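Local coordinates for hypothetical protein jhp0584 (Helicobacter pylori J99, PDB 4R7K) that is of unknown function but belongs to the SRPBCC superfamily, whose helix-grip fold commonly encloses a deep hydrophobic ligand-binding pocket, so it may bind a small hydrophobic ligand, at residues Glu136-Leu142 with Ile153-Gln159; Met28-Arg32 with Ala117-Leu121; Leu104-Glu110 with Ala122-Glu128. All coordinates share one frame; numbering follows the deposited sequence. Where two conformers were deposited one is given.

Contact 1: residues Glu136-Leu142 with Ile153-Gln159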
loop_
_atom_site.group_PDB
_atom_site.type_symbol
_atom_site.label_atom_id
_atom_site.label_comp_id
_atom_site.label_asym_id
_atom_site.label_seq_id
_atom_site.Cartn_x
_atom_site.Cartn_y
_atom_site.Cartn_z
ATOM N N GLU A 136 -9.306 -2.490 21.576
ATOM C CA GLU A 136 -10.036 -3.750 21.674
ATOM C C GLU A 136 -10.681 -3.970 20.332
ATOM O O GLU A 136 -11.239 -3.033 19.783
ATOM C CB GLU A 136 -11.080 -3.713 22.796
ATOM C CG GLU A 136 -11.688 -5.067 23.108
ATOM C CD GLU A 136 -12.750 -5.000 24.197
ATOM O OE1 GLU A 136 -13.188 -3.894 24.524
ATOM O OE2 GLU A 136 -13.162 -6.050 24.709
ATOM N N VAL A 137 -10.592 -5.198 19.807
ATOM C CA VAL A 137 -11.153 -5.534 18.491
ATOM C C VAL A 137 -11.966 -6.848 18.494
ATOM O O VAL A 137 -11.846 -7.659 19.420
ATOM C CB VAL A 137 -10.034 -5.645 17.428
ATOM C CG1 VAL A 137 -9.098 -4.431 17.521
ATOM C CG2 VAL A 137 -9.200 -6.936 17.565
ATOM N N TYR A 138 -12.774 -7.032 17.458
ATOM C CA TYR A 138 -13.524 -8.274 17.224
ATOM C C TYR A 138 -13.248 -8.611 15.773
ATOM O O TYR A 138 -13.640 -7.860 14.869
ATOM C CB TYR A 138 -14.998 -8.073 17.488
ATOM C CG TYR A 138 -15.841 -9.338 17.440
ATOM C CD1 TYR A 138 -16.042 -10.117 18.579
ATOM C CD2 TYR A 138 -16.500 -9.715 16.285
ATOM C CE1 TYR A 138 -16.834 -11.261 18.534
ATOM C CE2 TYR A 138 -17.272 -10.876 16.238
ATOM C CZ TYR A 138 -17.446 -11.632 17.358
ATOM O OH TYR A 138 -18.245 -12.768 17.284
ATOM N N HIS A 139 -12.515 -9.689 15.535
ATOM C CA HIS A 139 -12.099 -10.062 14.188
ATOM C C HIS A 139 -12.825 -11.341 13.783
ATOM O O HIS A 139 -12.648 -12.381 14.382
ATOM C CB HIS A 139 -10.620 -10.320 14.230
ATOM C CG HIS A 139 -9.999 -10.581 12.901
ATOM N ND1 HIS A 139 -8.635 -10.568 12.717
ATOM C CD2 HIS A 139 -10.543 -10.736 11.671
ATOM C CE1 HIS A 139 -8.365 -10.814 11.447
ATOM N NE2 HIS A 139 -9.507 -10.921 10.793
ATOM N N ALA A 140 -13.657 -11.236 12.759
ATOM C CA ALA A 140 -14.514 -12.336 12.362
ATOM C C ALA A 140 -14.145 -12.823 10.982
ATOM O O ALA A 140 -13.628 -12.055 10.113
ATOM C CB ALA A 140 -15.961 -11.897 12.385
ATOM N N TRP A 141 -14.440 -14.090 10.776
ATOM C CA TRP A 141 -14.138 -14.763 9.554
ATOM C C TRP A 141 -15.307 -15.606 9.138
ATOM O O TRP A 141 -15.999 -16.230 9.990
ATOM C CB TRP A 141 -12.933 -15.711 9.741
ATOM C CG TRP A 141 -11.619 -15.104 10.105
ATOM C CD1 TRP A 141 -11.232 -14.677 11.346
ATOM C CD2 TRP A 141 -10.481 -14.922 9.247
ATOM N NE1 TRP A 141 -9.927 -14.228 11.303
ATOM C CE2 TRP A 141 -9.447 -14.367 10.030
ATOM C CE3 TRP A 141 -10.226 -15.197 7.890
ATOM C CZ2 TRP A 141 -8.207 -14.031 9.493
ATOM C CZ3 TRP A 141 -8.991 -14.842 7.354
ATOM C CH2 TRP A 141 -7.992 -14.300 8.156
ATOM N N LEU A 142 -15.495 -15.684 7.823
ATOM C CA LEU A 142 -16.500 -16.535 7.221
ATOM C C LEU A 142 -15.883 -17.172 5.996
ATOM O O LEU A 142 -15.528 -16.473 5.034
ATOM C CB LEU A 142 -17.739 -15.725 6.843
ATOM C CG LEU A 142 -19.010 -16.551 6.562
ATOM C CD1 LEU A 142 -20.229 -15.627 6.649
ATOM C CD2 LEU A 142 -18.895 -17.200 5.191
ATOM N N ILE A 153 -13.608 -16.414 1.136
ATOM C CA ILE A 153 -13.040 -16.094 2.427
ATOM C C ILE A 153 -13.328 -14.617 2.714
ATOM O O ILE A 153 -12.802 -13.725 2.041
ATOM C CB ILE A 153 -11.510 -16.353 2.514
ATOM C CG1 ILE A 153 -11.160 -17.732 2.002
ATOM C CG2 ILE A 153 -11.054 -16.189 3.959
ATOM C CD1 ILE A 153 -9.674 -18.004 1.836
ATOM N N LEU A 154 -14.156 -14.374 3.716
ATOM C CA LEU A 154 -14.533 -13.039 4.116
ATOM C C LEU A 154 -13.988 -12.818 5.482
ATOM O O LEU A 154 -14.243 -13.640 6.386
ATOM C CB LEU A 154 -16.053 -12.903 4.192
ATOM C CG LEU A 154 -16.635 -11.574 4.758
ATOM C CD1 LEU A 154 -16.422 -10.411 3.823
ATOM C CD2 LEU A 154 -18.124 -11.717 5.021
ATOM N N THR A 155 -13.230 -11.727 5.659
ATOM C CA THR A 155 -12.780 -11.365 6.961
ATOM C C THR A 155 -13.075 -9.866 7.247
ATOM O O THR A 155 -12.807 -8.964 6.427
ATOM C CB THR A 155 -11.319 -11.751 7.217
ATOM O OG1 THR A 155 -11.056 -11.635 8.620
ATOM C CG2 THR A 155 -10.362 -10.864 6.439
ATOM N N GLN A 156 -13.625 -9.621 8.421
ATOM C CA GLN A 156 -14.043 -8.291 8.835
ATOM C C GLN A 156 -13.679 -8.071 10.255
ATOM O O GLN A 156 -13.774 -8.986 11.069
ATOM C CB GLN A 156 -15.552 -8.103 8.648
ATOM C CG GLN A 156 -16.027 -8.284 7.233
ATOM C CD GLN A 156 -17.513 -8.043 7.042
ATOM O OE1 GLN A 156 -18.354 -8.400 7.875
ATOM N NE2 GLN A 156 -17.842 -7.431 5.932
ATOM N N GLU A 157 -13.210 -6.858 10.571
ATOM C CA GLU A 157 -12.815 -6.530 11.926
ATOM C C GLU A 157 -13.417 -5.175 12.315
ATOM O O GLU A 157 -13.388 -4.200 11.526
ATOM C CB GLU A 157 -11.277 -6.441 12.065
ATOM C CG GLU A 157 -10.796 -6.119 13.469
ATOM C CD GLU A 157 -9.281 -6.325 13.678
ATOM O OE1 GLU A 157 -8.668 -5.473 14.339
ATOM O OE2 GLU A 157 -8.686 -7.310 13.170
ATOM N N SER A 158 -13.896 -5.134 13.548
ATOM C CA SER A 158 -14.479 -3.950 14.165
ATOM C C SER A 158 -13.576 -3.631 15.354
ATOM O O SER A 158 -13.247 -4.531 16.150
ATOM C CB SER A 158 -15.914 -4.297 14.616
ATOM O OG SER A 158 -16.563 -3.196 15.246
ATOM N N GLN A 159 -13.216 -2.360 15.511
ATOM C CA GLN A 159 -12.252 -1.940 16.497
ATOM C C GLN A 159 -12.773 -0.761 17.329
ATOM O O GLN A 159 -13.434 0.160 16.796
ATOM C CB GLN A 159 -10.962 -1.487 15.810
ATOM C CG GLN A 159 -10.339 -2.462 14.834
ATOM C CD GLN A 159 -9.034 -1.927 14.205
ATOM O OE1 GLN A 159 -8.905 -0.747 13.919
ATOM N NE2 GLN A 159 -8.073 -2.820 13.981
#
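Ile-153 sets CG2 at the edge of the Trp-141 indole, while Leu-154 exchanges two backbone hydrogen bonds with Leu-142, and the side chains of this pair lie on the other face of the sheet. With the hydroxyl of Thr-155 anti to the backbone N (chi1 -167°), OG1 sits over the centre of the indole of Trp-141 and CB makes a CH-pi contact, 3.8 Å from the centroid of the six-membered ring. The same OG1 accepts from His-139 NE2 at 2.8 Å, lying in the imidazole plane although the bond is bent, and donates to Ala-140 O at 3.0 Å. That carbonyl is gripped twice, since Gln-156 N reaches it from the opposite face. These strands form an antiparallel hairpin inside the SRPBCC sheet, and the face bearing His-139, Trp-141 and Thr-155 looks toward helix 174-190, whose His-179 stacks on the imidazole and whose Trp-182 meets the indole edge-to-face. Gln-156 turns to the other face, where its NE2 bonds Ser-47. Glu-157 brings OE2 over a face of the His-139 ring, carboxylate and ring planes 49° apart, and presses OE1 against Val-137 CG1 at 3.4 Å. Ser-158 exchanges backbone bonds with Tyr-138. Gln-159 runs alongside Val-137, its NE2 donating to Glu-157 OE1 at 2.7 Å from above the carboxylate plane.

Contact 2: residues Met28-Arg32 with Ala117-Leu121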
loop_
_atom_site.group_PDB
_atom_site.type_symbol
_atom_site.label_atom_id
_atom_site.label_comp_id
_atom_site.label_asym_id
_atom_site.label_seq_id
_atom_site.Cartn_x
_atom_site.Cartn_y
_atom_site.Cartn_z
HETATM N N MSE A 28 -26.063 -13.159 0.282
HETATM C CA MSE A 28 -24.954 -14.051 0.568
HETATM C C MSE A 28 -24.870 -14.165 2.047
HETATM O O MSE A 28 -25.425 -13.342 2.755
HETATM C CB MSE A 28 -23.701 -13.450 -0.037
HETATM C CG MSE A 28 -23.682 -13.834 -1.512
HETATM SE SE MSE A 28 -22.011 -13.232 -2.361
HETATM C CE MSE A 28 -20.932 -14.778 -1.809
ATOM N N ASN A 29 -24.231 -15.219 2.543
ATOM C CA ASN A 29 -24.045 -15.375 4.009
ATOM C C ASN A 29 -23.201 -14.228 4.589
ATOM O O ASN A 29 -22.335 -13.709 3.904
ATOM C CB ASN A 29 -23.443 -16.730 4.357
ATOM C CG ASN A 29 -24.462 -17.863 4.224
ATOM O OD1 ASN A 29 -25.534 -17.796 4.744
ATOM N ND2 ASN A 29 -24.105 -18.892 3.517
ATOM N N ALA A 30 -23.546 -13.787 5.787
ATOM C CA ALA A 30 -22.889 -12.662 6.441
ATOM C C ALA A 30 -22.529 -12.972 7.871
ATOM O O ALA A 30 -23.132 -13.833 8.510
ATOM C CB ALA A 30 -23.780 -11.422 6.418
ATOM N N ILE A 31 -21.551 -12.217 8.372
ATOM C CA ILE A 31 -21.054 -12.342 9.726
ATOM C C ILE A 31 -22.080 -11.935 10.768
ATOM O O ILE A 31 -22.798 -10.954 10.576
ATOM C CB ILE A 31 -19.782 -11.494 9.887
ATOM C CG1 ILE A 31 -18.658 -12.245 9.173
ATOM C CG2 ILE A 31 -19.435 -11.333 11.376
ATOM C CD1 ILE A 31 -17.388 -11.486 8.958
ATOM N N ARG A 32 -22.175 -12.718 11.845
ATOM C CA ARG A 32 -23.096 -12.398 12.961
ATOM C C ARG A 32 -22.299 -11.583 13.991
ATOM O O ARG A 32 -21.368 -12.097 14.590
ATOM C CB ARG A 32 -23.643 -13.653 13.609
ATOM C CG ARG A 32 -24.341 -14.604 12.656
ATOM C CD ARG A 32 -24.977 -15.788 13.390
ATOM N NE ARG A 32 -25.726 -16.624 12.446
ATOM C CZ ARG A 32 -25.483 -17.901 12.159
ATOM N NH1 ARG A 32 -24.546 -18.605 12.811
ATOM N NH2 ARG A 32 -26.253 -18.511 11.256
ATOM N N ALA A 117 -19.936 -27.040 4.824
ATOM C CA ALA A 117 -19.643 -26.065 3.779
ATOM C C ALA A 117 -19.481 -24.612 4.222
ATOM O O ALA A 117 -19.398 -23.746 3.387
ATOM C CB ALA A 117 -20.710 -26.149 2.710
ATOM N N ILE A 118 -19.415 -24.371 5.515
ATOM C CA ILE A 118 -19.251 -23.025 6.023
ATOM C C ILE A 118 -18.651 -23.015 7.422
ATOM O O ILE A 118 -19.008 -23.832 8.304
ATOM C CB ILE A 118 -20.585 -22.251 5.993
ATOM C CG1 ILE A 118 -20.378 -20.860 6.585
ATOM C CG2 ILE A 118 -21.660 -23.041 6.708
ATOM C CD1 ILE A 118 -21.536 -19.882 6.427
ATOM N N LEU A 119 -17.689 -22.113 7.596
ATOM C CA LEU A 119 -17.054 -21.881 8.859
ATOM C C LEU A 119 -17.326 -20.455 9.273
ATOM O O LEU A 119 -17.140 -19.524 8.495
ATOM C CB LEU A 119 -15.521 -22.034 8.767
ATOM C CG LEU A 119 -14.749 -21.521 9.998
ATOM C CD1 LEU A 119 -15.074 -22.378 11.196
ATOM C CD2 LEU A 119 -13.231 -21.506 9.780
ATOM N N ARG A 120 -17.720 -20.288 10.518
ATOM C CA ARG A 120 -17.803 -18.995 11.163
ATOM C C ARG A 120 -16.865 -19.021 12.358
ATOM O O ARG A 120 -16.994 -19.858 13.270
ATOM C CB ARG A 120 -19.219 -18.706 11.600
ATOM C CG ARG A 120 -20.156 -18.460 10.421
ATOM C CD ARG A 120 -21.612 -18.510 10.902
ATOM N NE ARG A 120 -22.568 -18.254 9.830
ATOM C CZ ARG A 120 -22.919 -17.042 9.431
ATOM N NH1 ARG A 120 -22.356 -15.974 9.967
ATOM N NH2 ARG A 120 -23.795 -16.898 8.469
ATOM N N LEU A 121 -15.923 -18.098 12.369
ATOM C CA LEU A 121 -14.924 -18.059 13.419
ATOM C C LEU A 121 -14.645 -16.607 13.776
ATOM O O LEU A 121 -14.536 -15.768 12.901
ATOM C CB LEU A 121 -13.624 -18.706 12.928
ATOM C CG LEU A 121 -12.373 -18.532 13.815
ATOM C CD1 LEU A 121 -12.550 -19.370 15.061
ATOM C CD2 LEU A 121 -11.151 -19.023 13.051
HETATM O O HOH W 1 -25.910 -18.290 7.311
HETATM O O HOH W 2 -20.607 -15.093 12.045
#
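Ala-30 and Arg-120 meet where the N-terminal segment 28-32 passes over strand 118-126 without pairing with it, the nearest CA atoms, those of Ile-31 and Arg-120, being 7.5 Å apart. The N-terminal arm lies across the antiparallel sheet of the SRPBCC fold, at a place where it also meets a second subunit: Met-28 and Asn-29 join an antiparallel ladder with a strand of that chain. Arg-120 spans the gap with a chain extended from CG to NE (chi2 166°, chi3 179°), which delivers its guanidinium edge-on to Ala-30 O. NH1 donates at 2.7 Å to this oxygen, which lies close to the guanidinium plane, and NH2 adds a weak bond to the same atom. Two waters flank the carbonyl on the outer sides of NH1 and NH2: one links Arg-120 NH2 to Asn-29 OD1, the other, in the guanidinium plane, is shared by NH1 and the backbone N of Arg-32. The network thereby restrains the rotation of the guanidinium. Over one face of Arg-120 lies the guanidinium of Arg-32, an offset stack with centres 3.9 Å apart and planes at 17°, although the two side chains run at about a right angle. The closeness of two like charges is probably eased by Glu-113, which makes a salt bridge with Arg-32 NH1, while NE of Arg-32 bonds Thr-26 of the second subunit. Asn-29 ND2 lies 4.0 Å from Ile-118 CD1 and donates to Glu-144 OE1. Arg-32 NH1 comes nearest to the aliphatic part of Arg-120, 3.5 Å from CD.

Contact 3: residues Leu104-Glu110 with Ala122-Glu128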
loop_
_atom_site.group_PDB
_atom_site.type_symbol
_atom_site.label_atom_id
_atom_site.label_comp_id
_atom_site.label_asym_id
_atom_site.label_seq_id
_atom_site.Cartn_x
_atom_site.Cartn_y
_atom_site.Cartn_z
ATOM N N LEU A 104 1.946 -7.341 20.462
ATOM C CA LEU A 104 1.322 -8.508 21.067
ATOM C C LEU A 104 -0.180 -8.285 21.247
ATOM O O LEU A 104 -0.632 -7.257 21.798
ATOM C CB LEU A 104 1.964 -8.823 22.415
ATOM C CG LEU A 104 3.503 -8.755 22.443
ATOM C CD1 LEU A 104 4.034 -9.204 23.800
ATOM C CD2 LEU A 104 4.155 -9.574 21.340
ATOM N N VAL A 105 -0.952 -9.258 20.790
ATOM C CA VAL A 105 -2.396 -9.192 20.882
ATOM C C VAL A 105 -2.860 -10.379 21.698
ATOM O O VAL A 105 -2.494 -11.528 21.365
ATOM C CB VAL A 105 -3.049 -9.263 19.477
ATOM C CG1 VAL A 105 -4.584 -9.237 19.574
ATOM C CG2 VAL A 105 -2.539 -8.135 18.591
ATOM N N GLU A 106 -3.577 -10.092 22.791
ATOM C CA GLU A 106 -4.198 -11.109 23.623
ATOM C C GLU A 106 -5.544 -11.376 22.965
ATOM O O GLU A 106 -6.159 -10.456 22.437
ATOM C CB GLU A 106 -4.408 -10.602 25.055
ATOM C CG GLU A 106 -3.122 -10.323 25.817
ATOM C CD GLU A 106 -2.344 -11.596 26.112
ATOM O OE1 GLU A 106 -2.971 -12.670 26.210
ATOM O OE2 GLU A 106 -1.109 -11.523 26.248
ATOM N N ALA A 107 -6.016 -12.623 22.963
ATOM C CA ALA A 107 -7.285 -12.901 22.280
ATOM C C ALA A 107 -8.041 -14.062 22.869
ATOM O O ALA A 107 -7.485 -14.880 23.594
ATOM C CB ALA A 107 -7.019 -13.176 20.812
ATOM N N GLU A 108 -9.327 -14.120 22.532
ATOM C CA GLU A 108 -10.196 -15.190 22.972
ATOM C C GLU A 108 -11.265 -15.444 21.907
ATOM O O GLU A 108 -11.941 -14.534 21.471
ATOM C CB GLU A 108 -10.839 -14.865 24.320
ATOM C CG GLU A 108 -11.760 -15.960 24.823
ATOM C CD GLU A 108 -12.121 -15.827 26.303
ATOM O OE1 GLU A 108 -11.206 -15.733 27.141
ATOM O OE2 GLU A 108 -13.319 -15.889 26.633
ATOM N N VAL A 109 -11.371 -16.686 21.458
ATOM C CA VAL A 109 -12.368 -17.048 20.458
ATOM C C VAL A 109 -13.751 -16.913 21.074
ATOM O O VAL A 109 -13.992 -17.416 22.169
ATOM C CB VAL A 109 -12.151 -18.471 19.913
ATOM C CG1 VAL A 109 -13.174 -18.813 18.844
ATOM C CG2 VAL A 109 -10.764 -18.574 19.334
ATOM N N GLU A 110 -14.623 -16.163 20.390
ATOM C CA GLU A 110 -15.985 -15.921 20.837
ATOM C C GLU A 110 -17.043 -16.583 19.932
ATOM O O GLU A 110 -18.229 -16.637 20.271
ATOM C CB GLU A 110 -16.242 -14.406 21.002
ATOM C CG GLU A 110 -15.470 -13.786 22.185
ATOM C CD GLU A 110 -16.022 -12.463 22.680
ATOM O OE1 GLU A 110 -16.804 -11.794 21.963
ATOM O OE2 GLU A 110 -15.691 -12.078 23.813
ATOM N N ALA A 122 -14.626 -16.293 15.065
ATOM C CA ALA A 122 -14.296 -14.934 15.470
ATOM C C ALA A 122 -13.622 -14.910 16.824
ATOM O O ALA A 122 -13.893 -15.766 17.673
ATOM C CB ALA A 122 -15.546 -14.054 15.495
ATOM N N TRP A 123 -12.727 -13.944 17.009
ATOM C CA TRP A 123 -12.097 -13.703 18.292
ATOM C C TRP A 123 -12.113 -12.232 18.665
ATOM O O TRP A 123 -12.084 -11.322 17.779
ATOM C CB TRP A 123 -10.668 -14.203 18.325
ATOM C CG TRP A 123 -9.708 -13.576 17.341
ATOM C CD1 TRP A 123 -9.075 -12.375 17.464
ATOM C CD2 TRP A 123 -9.210 -14.170 16.144
ATOM N NE1 TRP A 123 -8.262 -12.165 16.401
ATOM C CE2 TRP A 123 -8.303 -13.267 15.581
ATOM C CE3 TRP A 123 -9.455 -15.387 15.492
ATOM C CZ2 TRP A 123 -7.667 -13.503 14.354
ATOM C CZ3 TRP A 123 -8.808 -15.636 14.287
ATOM C CH2 TRP A 123 -7.911 -14.708 13.742
ATOM N N ARG A 124 -12.164 -11.999 19.976
ATOM C CA ARG A 124 -12.027 -10.679 20.536
ATOM C C ARG A 124 -10.551 -10.562 20.840
ATOM O O ARG A 124 -9.923 -11.517 21.321
ATOM C CB ARG A 124 -12.887 -10.503 21.782
ATOM C CG ARG A 124 -12.869 -9.078 22.350
ATOM C CD ARG A 124 -13.876 -8.907 23.475
ATOM N NE ARG A 124 -13.654 -9.881 24.535
ATOM C CZ ARG A 124 -12.864 -9.697 25.593
ATOM N NH1 ARG A 124 -12.729 -10.668 26.489
ATOM N NH2 ARG A 124 -12.199 -8.563 25.756
ATOM N N GLY A 125 -9.969 -9.422 20.541
ATOM C CA GLY A 125 -8.554 -9.192 20.783
ATOM C C GLY A 125 -8.377 -7.883 21.510
ATOM O O GLY A 125 -9.213 -7.001 21.392
ATOM N N TRP A 126 -7.290 -7.771 22.270
ATOM C CA TRP A 126 -7.008 -6.580 23.034
ATOM C C TRP A 126 -5.530 -6.502 23.371
ATOM O O TRP A 126 -4.779 -7.492 23.266
ATOM C CB TRP A 126 -7.818 -6.562 24.341
ATOM C CG TRP A 126 -7.527 -7.725 25.315
ATOM C CD1 TRP A 126 -6.678 -7.722 26.374
ATOM C CD2 TRP A 126 -8.132 -9.022 25.292
ATOM N NE1 TRP A 126 -6.693 -8.951 27.006
ATOM C CE2 TRP A 126 -7.586 -9.762 26.354
ATOM C CE3 TRP A 126 -9.064 -9.639 24.450
ATOM C CZ2 TRP A 126 -7.944 -11.081 26.600
ATOM C CZ3 TRP A 126 -9.429 -10.947 24.703
ATOM C CH2 TRP A 126 -8.863 -11.658 25.770
ATOM N N ASN A 127 -5.104 -5.313 23.764
ATOM C CA ASN A 127 -3.733 -5.130 24.230
ATOM C C ASN A 127 -3.801 -4.877 25.723
ATOM O O ASN A 127 -4.888 -4.687 26.270
ATOM C CB ASN A 127 -3.004 -4.005 23.481
ATOM C CG ASN A 127 -3.699 -2.655 23.599
ATOM O OD1 ASN A 127 -4.572 -2.460 24.447
ATOM N ND2 ASN A 127 -3.304 -1.707 22.743
ATOM N N GLU A 128 -2.640 -4.880 26.365
ATOM C CA GLU A 128 -2.522 -4.680 27.816
ATOM C C GLU A 128 -2.316 -3.200 28.178
ATOM O O GLU A 128 -1.946 -2.893 29.306
ATOM C CB GLU A 128 -1.303 -5.461 28.345
ATOM C CG GLU A 128 -1.172 -6.935 27.940
ATOM C CD GLU A 128 -2.204 -7.835 28.595
ATOM O OE1 GLU A 128 -3.398 -7.477 28.595
ATOM O OE2 GLU A 128 -1.822 -8.922 29.087
HETATM O O HOH W 3 -13.717 -13.131 25.569
#
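Trp-126 lies against Glu-106 at the tight part of this contact: its chi1 of 61° wedges CG between the backbone N and the carbonyl carbon, and the indole folds back across the neighbouring strand. Glu-106 CB sits over one face of that ring, 3.4 Å from Trp-126 NE1, in a CH-pi contact with the five-membered ring, and the Ala-107 backbone lies over the same face. On the other face of the sheet Ala-107 CB meets Trp-123 CD1 at 4.0 Å. Between the strands, Gly-125 CA makes a CA-H...O contact with Glu-106 O at 3.2 Å. The two strands are arms of an antiparallel beta hairpin in the SRPBCC sheet. Paired backbone bonds join Glu-106 to Trp-126 and Glu-108 to Arg-124, and a single one runs from Glu-110 N to Ala-122 O. Toward solvent the grip is ionic and looser. Arg-124, bent at chi3 (56°), turns NE to Glu-110 OE2 at 3.1 Å; the carboxylate oxygen lies near the guanidinium plane but is met from above its own plane. A water bridges Glu-110 OE2 and Arg-124 NH1, and Arg-124 NH2 has a second carboxylate partner in Glu-136, while Trp-126 CZ3 lies over a face of the guanidinium. At the far end Glu-128 approaches Glu-106, their OE2 atoms 3.9 Å apart; this closeness may be eased by Arg-95, which forms a salt bridge with Glu-106 OE1.

How the contacts relate
Contacts 1 and 3 are neighbouring hairpins of one sheet, joined where strand 136-146 lies beside strand 118-126: Val-137 and His-139 bond to the backbone of Gly-125 and Trp-123, and Trp-141 packs on the Trp-123 indole. Contact 1 is the buried member, with polar groups set among aromatic rings on the face of His-139, Trp-141 and Thr-155; contact 3, farther out, carries ion pairs and water on its rim. Contact 2 shares strand 118-126 with contact 3 but has no ladder between its own segments, relying on two stacked guanidinium groups, a backbone carbonyl and two waters, beside a subunit interface. It touches contact 1 through Ile-31 on Ala-140 and Gln-156, on the face turned from helix 174-190.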